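Local structure of galacto-N-biose/lacto-N-biose I transporter substrate-binding protein (Bifidobacterium longum, 2Z8F) at residues E376-A381 with A389-D394. The protein serves as the solute-binding component of an ABC transporter in Bifidobacterium longum, binding galacto-N-biose, the type-1 disaccharide lacto-N-biose and also lacto-N-tetraose. Sequence-based numbering, arbitrary orientation.
Sequences ETAAKA and ADIFSD. With NA (sodium ion), chain H.
An antiparallel helix hairpin joins the end of helix 367-380 to the start of helix 389-405, and Thr377 meets Ile391 and Asp394 across it. The short axes come within 8.4 Å at 158°, and the CA atoms of Thr377 and Ile391 lie 5.4 Å apart, close enough for the threonine methyl to reach the backbone of Asp390 and Ile391. Its two branches divide the work. CG2, anti to the backbone N (chi1, given by OG1, is -57°), lies against the opposite backbone, 3.5 Å from Ile391 N, and also touches Asp390 CB. OG1 donates a hydrogen bond of 2.6 Å to Asp394 OD2, entering at the anti lone pair, away from OD1.

The same carboxylate holds a modelled sodium ion with both oxygens, OD1 at 2.4 Å and OD2 at 2.2 Å; two modelled waters lie implausibly close to the ion, so the rest of its shell is doubtful. As modelled, OD2 has both the ion and the hydroxyl as partners, which would limit rotation of the carboxylate. With an alanine in place of Thr377, Asp394 OD2 would probably lose its hydroxyl donor and a gap would be likely to open beside Ile391 N.

On the buried side, Ile391 CD1 packs 3.7 Å from Ala378 CB, while CG1 lies over Ala378 N and CA; Met374 and Tyr173 also touch this isoleucine. Two consecutive helices, antiparallel and linked by a short loop, thus form a helical hairpin near the C-terminus of a periplasmic-binding-protein fold.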
loop_
_atom_site.group_PDB
_atom_site.type_symbol
_atom_site.label_atom_id
_atom_site.label_comp_id
_atom_site.label_asym_id
_atom_site.label_seq_id
_atom_site.Cartn_x
_atom_site.Cartn_y
_atom_site.Cartn_z
ATOM N N GLU A 376 6.813 -3.375 15.761
ATOM C CA GLU A 376 7.238 -3.911 17.048
ATOM C C GLU A 376 6.595 -3.131 18.184
ATOM O O GLU A 376 6.020 -3.697 19.109
ATOM C CB GLU A 376 8.736 -3.804 17.139
ATOM C CG GLU A 376 9.334 -4.456 18.386
ATOM C CD GLU A 376 10.810 -4.211 18.452
ATOM O OE1 GLU A 376 11.217 -3.149 18.945
ATOM O OE2 GLU A 376 11.575 -5.086 18.006
ATOM N N THR A 377 6.682 -1.807 18.112
ATOM C CA THR A 377 6.085 -0.984 19.149
ATOM C C THR A 377 4.546 -1.055 19.154
ATOM O O THR A 377 3.928 -1.089 20.227
ATOM C CB THR A 377 6.658 0.448 19.056
ATOM O OG1 THR A 377 8.089 0.366 19.169
ATOM C CG2 THR A 377 6.082 1.360 20.139
ATOM N N ALA A 378 3.940 -1.139 17.957
ATOM C CA ALA A 378 2.494 -1.234 17.825
ATOM C C ALA A 378 1.985 -2.476 18.569
ATOM O O ALA A 378 0.957 -2.434 19.206
ATOM C CB ALA A 378 2.059 -1.285 16.363
ATOM N N ALA A 379 2.736 -3.574 18.469
ATOM C CA ALA A 379 2.319 -4.801 19.127
ATOM C C ALA A 379 2.258 -4.691 20.662
ATOM O O ALA A 379 1.476 -5.400 21.304
ATOM C CB ALA A 379 3.247 -5.941 18.721
ATOM N N LYS A 380 3.080 -3.811 21.236
ATOM C CA LYS A 380 3.101 -3.585 22.694
ATOM C C LYS A 380 1.782 -2.973 23.185
ATOM O O LYS A 380 1.380 -3.192 24.336
ATOM C CB LYS A 380 4.302 -2.700 23.088
ATOM C CG LYS A 380 5.713 -3.326 22.965
ATOM C CD LYS A 380 5.675 -4.713 22.325
ATOM C CE LYS A 380 7.014 -5.146 21.716
ATOM N NZ LYS A 380 6.781 -6.007 20.510
ATOM N N ALA A 381 1.080 -2.247 22.305
ATOM C CA ALA A 381 -0.163 -1.570 22.706
ATOM C C ALA A 381 -1.361 -2.509 22.857
ATOM O O ALA A 381 -2.345 -2.164 23.518
ATOM C CB ALA A 381 -0.492 -0.397 21.747
ATOM N N ALA A 389 0.962 6.100 21.223
ATOM C CA ALA A 389 1.831 7.229 20.900
ATOM C C ALA A 389 3.311 6.870 20.759
ATOM O O ALA A 389 4.058 7.546 20.050
ATOM C CB ALA A 389 1.647 8.354 21.938
ATOM N N ASP A 390 3.732 5.790 21.424
ATOM C CA ASP A 390 5.122 5.360 21.410
ATOM C C ASP A 390 5.552 4.867 20.036
ATOM O O ASP A 390 6.745 4.883 19.719
ATOM C CB ASP A 390 5.318 4.250 22.439
ATOM C CG ASP A 390 5.008 4.701 23.840
ATOM O OD1 ASP A 390 4.969 5.949 24.055
ATOM O OD2 ASP A 390 4.780 3.828 24.715
ATOM N N ILE A 391 4.587 4.405 19.234
ATOM C CA ILE A 391 4.858 4.069 17.833
ATOM C C ILE A 391 5.591 5.233 17.170
ATOM O O ILE A 391 6.572 5.046 16.479
ATOM C CB ILE A 391 3.540 3.791 17.045
ATOM C CG1 ILE A 391 2.880 2.493 17.526
ATOM C CG2 ILE A 391 3.813 3.714 15.541
ATOM C CD1 ILE A 391 1.422 2.311 17.037
ATOM N N PHE A 392 5.089 6.446 17.395
ATOM C CA PHE A 392 5.610 7.624 16.710
ATOM C C PHE A 392 6.865 8.214 17.305
ATOM O O PHE A 392 7.738 8.670 16.581
ATOM C CB PHE A 392 4.517 8.689 16.635
ATOM C CG PHE A 392 3.282 8.199 15.920
ATOM C CD1 PHE A 392 3.298 8.036 14.525
ATOM C CD2 PHE A 392 2.132 7.867 16.638
ATOM C CE1 PHE A 392 2.141 7.541 13.846
ATOM C CE2 PHE A 392 0.983 7.400 15.958
ATOM C CZ PHE A 392 1.017 7.230 14.567
ATOM N N SER A 393 6.995 8.133 18.631
ATOM C CA SER A 393 8.253 8.546 19.246
ATOM C C SER A 393 9.371 7.570 18.887
ATOM O O SER A 393 10.490 7.982 18.601
ATOM C CB SER A 393 8.102 8.732 20.760
ATOM O OG SER A 393 7.670 7.553 21.379
ATOM N N ASP A 394 9.069 6.275 18.840
ATOM C CA ASP A 394 10.073 5.341 18.363
ATOM C C ASP A 394 10.427 5.492 16.887
ATOM O O ASP A 394 11.597 5.378 16.508
ATOM C CB ASP A 394 9.616 3.904 18.610
ATOM C CG ASP A 394 9.585 3.531 20.085
ATOM O OD1 ASP A 394 9.884 4.378 20.966
ATOM O OD2 ASP A 394 9.269 2.342 20.407
HETATM NA NA NA H . 9.398 2.688 22.570
HETATM O O HOH W 1 7.614 3.049 22.713
HETATM O O HOH W 2 8.961 0.868 23.030
#